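Long-range contacts in intracellular exo-alpha-(1->5)-L-arabinofuranosidase (Bifidobacterium longum, PDB 2Y2W), which hydrolyses terminal alpha-(1->5)-linked L-arabinofuranosyl bonds in branched and debranched arabinans, helping bifidobacteria break down plant cell walls: residues 298-309 with 455-463; 75-83 with 90-98. One frame throughout, in Å; residues are numbered along the deposited sequence.

Contact 1: residues 298-309 with 455-463; sequences ASMQDFLASSED and IHTEAYGDV
The carboxylate of Asp302 accepts two backbone N-H groups from the hairpin turn 457-461, joining a helix of the (beta/alpha)8 barrel to the C-terminal beta domain. Glu458 N gives the stronger bond, 2.9 Å to Asp302 OD1, reaching the syn side from 30° out of the carboxylate plane; Ala459 N adds a weak one to OD2. Glu458 brings its own carboxylate near, with OE1 4.3 Å from Asp302 OD1 and the two planes 77° apart, so the backbone donors probably offset some of the like charge. The turn is held from within by Thr457 OG1, which donates to Tyr460 O at 2.8 Å, while Thr457 CG2 lies against Gln301 O and CG. Gln301 bends at chi2 after a trans first torsion (chi1 -167°), which lays its amide across the end of Ile455, and its NE2 bonds to Arg486 O.

Beyond these bonds, Tyr460 lays its ring against the bend from Asp302 to Asp309 that joins the two helices. Glu308 CB covers one face, 4.3 Å from the ring centroid in a CH-pi contact, and Ala459 CB of its own turn sits over the centre of the opposite face. Ala305 CB fills the corner between Tyr460 and Val463. Glu308 runs along Val463, its CG 3.6 Å from Val463 CG1 and its CD and OE1 close behind, while OE2 forms a salt bridge with Arg486. At the rim of the ring, Asp302 O lies in plane, 3.3 Å from Tyr460 CE2.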
loop_
_atom_site.group_PDB
_atom_site.type_symbol
_atom_site.label_atom_id
_atom_site.label_comp_id
_atom_site.label_asym_id
_atom_site.label_seq_id
_atom_site.Cartn_x
_atom_site.Cartn_y
_atom_site.Cartn_z
ATOM N N ALA D 298 -15.656 9.472 -44.739
ATOM C CA ALA D 298 -16.479 8.793 -43.739
ATOM C C ALA D 298 -15.968 9.059 -42.328
ATOM O O ALA D 298 -16.749 9.379 -41.431
ATOM C CB ALA D 298 -16.529 7.293 -44.018
ATOM N N SER D 299 -14.655 8.926 -42.146
ATOM C CA SER D 299 -14.007 9.158 -40.858
ATOM C C SER D 299 -14.069 10.633 -40.463
ATOM O O SER D 299 -14.212 10.960 -39.280
ATOM C CB SER D 299 -12.555 8.681 -40.899
ATOM O OG SER D 299 -11.808 9.418 -41.851
ATOM N N MET D 300 -13.956 11.508 -41.462
ATOM C CA MET D 300 -14.086 12.954 -41.280
ATOM C C MET D 300 -15.470 13.330 -40.748
ATOM O O MET D 300 -15.579 14.103 -39.794
ATOM C CB MET D 300 -13.785 13.682 -42.598
ATOM C CG MET D 300 -14.149 15.171 -42.639
ATOM S SD MET D 300 -13.369 16.183 -41.365
ATOM C CE MET D 300 -11.641 16.102 -41.834
ATOM N N GLN D 301 -16.514 12.771 -41.359
ATOM C CA GLN D 301 -17.898 13.035 -40.951
ATOM C C GLN D 301 -18.208 12.512 -39.543
ATOM O O GLN D 301 -18.978 13.131 -38.807
ATOM C CB GLN D 301 -18.890 12.462 -41.975
ATOM C CG GLN D 301 -20.333 12.957 -41.815
ATOM C CD GLN D 301 -20.504 14.431 -42.159
ATOM O OE1 GLN D 301 -20.626 14.800 -43.327
ATOM N NE2 GLN D 301 -20.527 15.277 -41.135
ATOM N N ASP D 302 -17.611 11.377 -39.181
ATOM C CA ASP D 302 -17.707 10.850 -37.817
ATOM C C ASP D 302 -17.045 11.809 -36.825
ATOM O O ASP D 302 -17.562 12.045 -35.729
ATOM C CB ASP D 302 -17.038 9.472 -37.713
ATOM C CG ASP D 302 -17.738 8.405 -38.542
ATOM O OD1 ASP D 302 -18.720 8.720 -39.251
ATOM O OD2 ASP D 302 -17.291 7.238 -38.484
ATOM N N PHE D 303 -15.901 12.354 -37.234
ATOM C CA PHE D 303 -15.098 13.245 -36.407
ATOM C C PHE D 303 -15.774 14.597 -36.156
ATOM O O PHE D 303 -15.673 15.151 -35.061
ATOM C CB PHE D 303 -13.713 13.423 -37.035
ATOM C CG PHE D 303 -12.855 14.447 -36.351
ATOM C CD1 PHE D 303 -12.565 14.345 -34.993
ATOM C CD2 PHE D 303 -12.317 15.504 -37.072
ATOM C CE1 PHE D 303 -11.770 15.291 -34.364
ATOM C CE2 PHE D 303 -11.513 16.450 -36.455
ATOM C CZ PHE D 303 -11.237 16.343 -35.098
ATOM N N LEU D 304 -16.468 15.117 -37.165
ATOM C CA LEU D 304 -17.167 16.396 -37.035
ATOM C C LEU D 304 -18.361 16.313 -36.082
ATOM O O LEU D 304 -18.789 17.326 -35.525
ATOM C CB LEU D 304 -17.595 16.928 -38.406
ATOM C CG LEU D 304 -16.475 17.382 -39.353
ATOM C CD1 LEU D 304 -16.950 17.356 -40.799
ATOM C CD2 LEU D 304 -15.939 18.759 -38.981
ATOM N N ALA D 305 -18.879 15.101 -35.885
ATOM C CA ALA D 305 -19.984 14.868 -34.959
ATOM C C ALA D 305 -19.513 14.268 -33.629
ATOM O O ALA D 305 -20.255 13.524 -32.977
ATOM C CB ALA D 305 -21.039 13.977 -35.612
ATOM N N SER D 306 -18.288 14.608 -33.224
ATOM C CA SER D 306 -17.684 14.077 -31.996
ATOM C C SER D 306 -18.366 14.557 -30.719
ATOM O O SER D 306 -18.231 13.928 -29.667
ATOM C CB SER D 306 -16.189 14.397 -31.939
ATOM O OG SER D 306 -15.467 13.583 -32.846
ATOM N N SER D 307 -19.093 15.667 -30.820
ATOM C CA SER D 307 -19.866 16.210 -29.700
ATOM C C SER D 307 -20.927 15.232 -29.189
ATOM O O SER D 307 -21.283 15.256 -28.008
ATOM C CB SER D 307 -20.511 17.544 -30.088
ATOM O OG SER D 307 -21.026 17.504 -31.407
ATOM N N GLU D 308 -21.413 14.373 -30.085
ATOM C CA GLU D 308 -22.411 13.352 -29.755
ATOM C C GLU D 308 -21.882 12.314 -28.766
ATOM O O GLU D 308 -22.631 11.806 -27.930
ATOM C CB GLU D 308 -22.905 12.658 -31.028
ATOM C CG GLU D 308 -23.577 13.590 -32.034
ATOM C CD GLU D 308 -24.888 14.167 -31.527
ATOM O OE1 GLU D 308 -25.761 13.385 -31.086
ATOM O OE2 GLU D 308 -25.046 15.406 -31.574
ATOM N N ASP D 309 -20.593 11.999 -28.879
ATOM C CA ASP D 309 -19.907 11.137 -27.922
ATOM C C ASP D 309 -19.876 11.813 -26.549
ATOM O O ASP D 309 -20.189 11.185 -25.538
ATOM C CB ASP D 309 -18.491 10.816 -28.416
ATOM C CG ASP D 309 -17.761 9.826 -27.518
ATOM O OD1 ASP D 309 -17.154 10.259 -26.513
ATOM O OD2 ASP D 309 -17.793 8.613 -27.817
ATOM N N ILE D 455 -27.696 14.453 -40.851
ATOM C CA ILE D 455 -26.651 13.814 -41.657
ATOM C C ILE D 455 -26.272 12.452 -41.068
ATOM O O ILE D 455 -26.456 12.212 -39.872
ATOM C CB ILE D 455 -25.391 14.713 -41.812
ATOM C CG1 ILE D 455 -24.972 15.314 -40.461
ATOM C CG2 ILE D 455 -25.639 15.802 -42.854
ATOM C CD1 ILE D 455 -23.666 16.092 -40.484
ATOM N N HIS D 456 -25.745 11.569 -41.915
ATOM C CA HIS D 456 -25.420 10.199 -41.514
ATOM C C HIS D 456 -23.927 10.003 -41.233
ATOM O O HIS D 456 -23.073 10.551 -41.935
ATOM C CB HIS D 456 -25.901 9.205 -42.578
ATOM C CG HIS D 456 -25.833 7.772 -42.144
ATOM N ND1 HIS D 456 -26.848 7.158 -41.441
ATOM C CD2 HIS D 456 -24.870 6.834 -42.312
ATOM C CE1 HIS D 456 -26.514 5.904 -41.195
ATOM N NE2 HIS D 456 -25.318 5.682 -41.712
ATOM N N THR D 457 -23.632 9.214 -40.199
ATOM C CA THR D 457 -22.257 8.883 -39.809
ATOM C C THR D 457 -22.124 7.386 -39.524
ATOM O O THR D 457 -23.123 6.712 -39.265
ATOM C CB THR D 457 -21.810 9.672 -38.551
ATOM O OG1 THR D 457 -22.739 9.445 -37.484
ATOM C CG2 THR D 457 -21.725 11.166 -38.835
ATOM N N GLU D 458 -20.896 6.869 -39.577
ATOM C CA GLU D 458 -20.626 5.469 -39.224
ATOM C C GLU D 458 -20.680 5.217 -37.718
ATOM O O GLU D 458 -21.317 4.262 -37.269
ATOM C CB GLU D 458 -19.269 5.003 -39.769
ATOM C CG GLU D 458 -19.343 4.074 -40.978
ATOM C CD GLU D 458 -18.896 4.733 -42.273
ATOM O OE1 GLU D 458 -19.235 5.916 -42.500
ATOM O OE2 GLU D 458 -18.207 4.058 -43.068
ATOM N N ALA D 459 -20.007 6.077 -36.953
ATOM C CA ALA D 459 -19.888 5.925 -35.500
ATOM C C ALA D 459 -21.183 6.233 -34.747
ATOM O O ALA D 459 -21.504 5.569 -33.759
ATOM C CB ALA D 459 -18.745 6.783 -34.970
ATOM N N TYR D 460 -21.916 7.239 -35.216
ATOM C CA TYR D 460 -23.169 7.656 -34.586
ATOM C C TYR D 460 -24.328 7.507 -35.571
ATOM O O TYR D 460 -24.112 7.174 -36.739
ATOM C CB TYR D 460 -23.052 9.098 -34.070
ATOM C CG TYR D 460 -21.706 9.393 -33.439
ATOM C CD1 TYR D 460 -21.398 8.933 -32.159
ATOM C CD2 TYR D 460 -20.731 10.111 -34.132
ATOM C CE1 TYR D 460 -20.159 9.187 -31.580
ATOM C CE2 TYR D 460 -19.487 10.370 -33.561
ATOM C CZ TYR D 460 -19.211 9.905 -32.285
ATOM O OH TYR D 460 -17.986 10.155 -31.713
ATOM N N GLY D 461 -25.551 7.741 -35.101
ATOM C CA GLY D 461 -26.743 7.585 -35.937
ATOM C C GLY D 461 -26.949 8.727 -36.913
ATOM O O GLY D 461 -26.023 9.131 -37.622
ATOM N N ASP D 462 -28.179 9.234 -36.960
ATOM C CA ASP D 462 -28.503 10.411 -37.756
ATOM C C ASP D 462 -28.467 11.640 -36.851
ATOM O O ASP D 462 -29.245 11.743 -35.899
ATOM C CB ASP D 462 -29.876 10.257 -38.416
ATOM N N VAL D 463 -27.552 12.559 -37.143
ATOM C CA VAL D 463 -27.300 13.703 -36.263
ATOM C C VAL D 463 -27.541 15.057 -36.944
ATOM O O VAL D 463 -27.261 15.207 -38.134
ATOM C CB VAL D 463 -25.871 13.650 -35.646
ATOM C CG1 VAL D 463 -25.754 12.483 -34.675
ATOM C CG2 VAL D 463 -24.794 13.566 -36.731
#

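Contact 2: residues 75-83 with 90-98; sequences VYGGIYEPS and NGFRQDVLD
Ile79 O is gripped by two donors, Arg93 N at 3.1 Å and a water at 2.7 Å, where the loop after the first barrel strand of the (beta/alpha)8 fold turns back against the start of helix 94-103. Arg93 N approaches from above the carbonyl plane, 42° out of it, and the same water donates to Arg93 O, tying the N-cap residue to Ile79 a second time. A second backbone bond, Glu81 N to Gly91 O, completes a single beta bridge centred on Tyr80 and Phe92.

The side chains of Glu81 and Arg93 run side by side in the same direction and meet in a salt bridge, with Glu81 OE1 2.9 Å from Arg93 NH1 and the carboxylate and guanidinium planes 75° apart. The bend of Arg93 at chi3 (72°) turns the guanidinium toward Asp95 in the first turn of its own helix, where NE and NH2 take OD1 and OD2 of Asp95 side-on, close to the guanidinium plane. Two carboxylates thus fix the rotation of the arginine; NH1 also bonds to Glu420 O, and Glu81 OE2 accepts from His422 N, linking the network to the loop between strands 417-419 and 425-427.

Across the bridge from this network, Phe92 CD1 lies at the edge of the Tyr80 ring, 3.9 Å from Tyr80 CD1, the two side chains crossing at a slant; the Phe92 ring in turn packs edge-to-face with Trp155 of helix 149-159. Gly91 O lies 3.4 Å from Tyr80 CD1, the bare glycine backbone passing close to Tyr80 and Pro82. Further along, Ile79 CG2 meets Val96 CG1, and Val96 CG2 comes to 3.3 Å from Gly78 O.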
loop_
_atom_site.group_PDB
_atom_site.type_symbol
_atom_site.label_atom_id
_atom_site.label_comp_id
_atom_site.label_asym_id
_atom_site.label_seq_id
_atom_site.Cartn_x
_atom_site.Cartn_y
_atom_site.Cartn_z
ATOM N N VAL D 75 5.940 22.538 -20.647
ATOM C CA VAL D 75 6.609 23.298 -19.594
ATOM C C VAL D 75 7.931 23.870 -20.105
ATOM O O VAL D 75 8.115 25.089 -20.148
ATOM C CB VAL D 75 6.848 22.439 -18.325
ATOM C CG1 VAL D 75 7.713 23.180 -17.328
ATOM C CG2 VAL D 75 5.528 22.057 -17.684
ATOM N N TYR D 76 8.842 22.984 -20.496
ATOM C CA TYR D 76 10.165 23.390 -20.946
ATOM C C TYR D 76 10.149 23.698 -22.438
ATOM O O TYR D 76 9.914 22.816 -23.259
ATOM C CB TYR D 76 11.200 22.316 -20.597
ATOM C CG TYR D 76 11.204 21.952 -19.127
ATOM C CD1 TYR D 76 11.738 22.820 -18.177
ATOM C CD2 TYR D 76 10.662 20.744 -18.685
ATOM C CE1 TYR D 76 11.740 22.498 -16.829
ATOM C CE2 TYR D 76 10.657 20.410 -17.330
ATOM C CZ TYR D 76 11.200 21.293 -16.412
ATOM O OH TYR D 76 11.206 20.984 -15.075
ATOM N N GLY D 77 10.388 24.962 -22.774
ATOM C CA GLY D 77 10.275 25.440 -24.150
ATOM C C GLY D 77 8.861 25.903 -24.444
ATOM O O GLY D 77 8.541 26.276 -25.576
ATOM N N GLY D 78 8.017 25.868 -23.415
ATOM C CA GLY D 78 6.630 26.297 -23.517
ATOM C C GLY D 78 6.389 27.515 -22.654
ATOM O O GLY D 78 6.545 28.648 -23.109
ATOM N N ILE D 79 6.013 27.281 -21.402
ATOM C CA ILE D 79 5.814 28.368 -20.447
ATOM C C ILE D 79 7.129 28.789 -19.782
ATOM O O ILE D 79 7.255 29.917 -19.310
ATOM C CB ILE D 79 4.750 28.020 -19.375
ATOM C CG1 ILE D 79 5.161 26.779 -18.571
ATOM C CG2 ILE D 79 3.379 27.836 -20.028
ATOM C CD1 ILE D 79 4.534 26.697 -17.193
ATOM N N TYR D 80 8.104 27.882 -19.763
ATOM C CA TYR D 80 9.390 28.138 -19.120
ATOM C C TYR D 80 10.550 28.034 -20.110
ATOM O O TYR D 80 10.774 26.981 -20.710
ATOM C CB TYR D 80 9.587 27.172 -17.947
ATOM C CG TYR D 80 10.840 27.399 -17.135
ATOM C CD1 TYR D 80 10.926 28.458 -16.232
ATOM C CD2 TYR D 80 11.934 26.543 -17.255
ATOM C CE1 TYR D 80 12.076 28.666 -15.476
ATOM C CE2 TYR D 80 13.088 26.740 -16.502
ATOM C CZ TYR D 80 13.148 27.801 -15.613
ATOM O OH TYR D 80 14.281 28.005 -14.866
ATOM N N GLU D 81 11.271 29.140 -20.278
ATOM C CA GLU D 81 12.434 29.206 -21.165
ATOM C C GLU D 81 13.273 30.425 -20.779
ATOM O O GLU D 81 13.075 31.505 -21.328
ATOM C CB GLU D 81 11.992 29.286 -22.635
ATOM C CG GLU D 81 13.056 28.861 -23.643
ATOM C CD GLU D 81 12.531 28.766 -25.072
ATOM O OE1 GLU D 81 11.321 28.521 -25.264
ATOM O OE2 GLU D 81 13.342 28.925 -26.011
ATOM N N PRO D 82 14.206 30.254 -19.821
ATOM C CA PRO D 82 14.966 31.357 -19.211
ATOM C C PRO D 82 15.805 32.183 -20.188
ATOM O O PRO D 82 16.042 33.371 -19.946
ATOM C CB PRO D 82 15.891 30.643 -18.219
ATOM C CG PRO D 82 15.248 29.330 -17.967
ATOM C CD PRO D 82 14.604 28.951 -19.260
ATOM N N SER D 83 16.247 31.555 -21.273
ATOM C CA SER D 83 17.116 32.200 -22.252
ATOM C C SER D 83 16.340 32.816 -23.417
ATOM O O SER D 83 16.941 33.308 -24.373
ATOM C CB SER D 83 18.147 31.199 -22.778
ATOM O OG SER D 83 17.509 30.157 -23.496
ATOM N N ASN D 90 11.901 35.236 -13.537
ATOM C CA ASN D 90 11.718 33.831 -13.161
ATOM C C ASN D 90 11.927 32.860 -14.323
ATOM O O ASN D 90 11.940 31.642 -14.126
ATOM C CB ASN D 90 10.335 33.613 -12.542
ATOM C CG ASN D 90 10.206 34.230 -11.165
ATOM O OD1 ASN D 90 11.087 34.087 -10.314
ATOM N ND2 ASN D 90 9.095 34.913 -10.933
ATOM N N GLY D 91 12.080 33.405 -15.527
ATOM C CA GLY D 91 12.336 32.604 -16.719
ATOM C C GLY D 91 11.091 32.148 -17.458
ATOM O O GLY D 91 11.154 31.220 -18.264
ATOM N N PHE D 92 9.959 32.792 -17.183
ATOM C CA PHE D 92 8.721 32.502 -17.902
ATOM C C PHE D 92 8.625 33.347 -19.164
ATOM O O PHE D 92 8.908 34.548 -19.137
ATOM C CB PHE D 92 7.483 32.740 -17.025
ATOM C CG PHE D 92 7.533 32.060 -15.683
ATOM C CD1 PHE D 92 7.875 30.715 -15.571
ATOM C CD2 PHE D 92 7.208 32.766 -14.527
ATOM C CE1 PHE D 92 7.916 30.093 -14.331
ATOM C CE2 PHE D 92 7.242 32.147 -13.278
ATOM C CZ PHE D 92 7.598 30.808 -13.182
ATOM N N ARG D 93 8.223 32.715 -20.264
ATOM C CA ARG D 93 8.055 33.406 -21.538
ATOM C C ARG D 93 6.853 34.337 -21.488
ATOM O O ARG D 93 5.734 33.899 -21.219
ATOM C CB ARG D 93 7.891 32.403 -22.681
ATOM C CG ARG D 93 9.197 31.849 -23.216
ATOM C CD ARG D 93 8.967 30.807 -24.308
ATOM N NE ARG D 93 8.496 31.397 -25.560
ATOM C CZ ARG D 93 8.601 30.819 -26.755
ATOM N NH1 ARG D 93 9.175 29.628 -26.884
ATOM N NH2 ARG D 93 8.139 31.442 -27.830
ATOM N N GLN D 94 7.090 35.621 -21.745
ATOM C CA GLN D 94 6.018 36.616 -21.712
ATOM C C GLN D 94 5.098 36.508 -22.921
ATOM O O GLN D 94 3.893 36.727 -22.799
ATOM C CB GLN D 94 6.576 38.040 -21.581
ATOM C CG GLN D 94 5.540 39.100 -21.175
ATOM C CD GLN D 94 4.837 38.786 -19.855
ATOM O OE1 GLN D 94 5.470 38.668 -18.806
ATOM N NE2 GLN D 94 3.516 38.658 -19.911
ATOM N N ASP D 95 5.659 36.165 -24.078
ATOM C CA ASP D 95 4.858 36.013 -25.295
ATOM C C ASP D 95 3.816 34.903 -25.148
ATOM O O ASP D 95 2.701 35.014 -25.666
ATOM C CB ASP D 95 5.738 35.805 -26.540
ATOM C CG ASP D 95 6.664 34.592 -26.435
ATOM O OD1 ASP D 95 6.705 33.929 -25.374
ATOM O OD2 ASP D 95 7.362 34.305 -27.433
ATOM N N VAL D 96 4.187 33.848 -24.424
ATOM C CA VAL D 96 3.285 32.743 -24.125
ATOM C C VAL D 96 2.225 33.195 -23.123
ATOM O O VAL D 96 1.033 32.941 -23.321
ATOM C CB VAL D 96 4.064 31.495 -23.622
ATOM C CG1 VAL D 96 3.126 30.457 -23.018
ATOM C CG2 VAL D 96 4.865 30.887 -24.761
ATOM N N LEU D 97 2.664 33.880 -22.067
ATOM C CA LEU D 97 1.759 34.466 -21.073
ATOM C C LEU D 97 0.735 35.420 -21.693
ATOM O O LEU D 97 -0.441 35.397 -21.318
ATOM C CB LEU D 97 2.546 35.193 -19.979
ATOM C CG LEU D 97 3.025 34.408 -18.758
ATOM C CD1 LEU D 97 4.085 35.198 -18.003
ATOM C CD2 LEU D 97 1.860 34.057 -17.841
ATOM N N ASP D 98 1.187 36.250 -22.636
ATOM C CA ASP D 98 0.312 37.179 -23.353
ATOM C C ASP D 98 -0.801 36.447 -24.101
ATOM O O ASP D 98 -1.950 36.893 -24.095
ATOM C CB ASP D 98 1.116 38.055 -24.324
ATOM C CG ASP D 98 1.965 39.108 -23.615
ATOM O OD1 ASP D 98 1.683 39.437 -22.437
ATOM O OD2 ASP D 98 2.920 39.613 -24.244
HETATM O O HOH W 1 5.297 31.692 -19.760
#

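Along the chain contact 2 closes before contact 1 opens, and the two lie on opposite sides of the chain's centre, their centres 38 Å apart and their nearest atoms about 23 Å apart. Contact 2 is local and belongs to the barrel, joining the segment after strand 65-67 to helix 94-103, which leads to strand 107-110. Contact 1 spans 145 intervening residues and docks the turn between strands 444-456 and 462-473 of the mixed sheet onto helices that follow barrel strand 280-287. One thus lies within the connection between the first two barrel strands, while the other joins the C-terminal beta domain to the catalytic barrel.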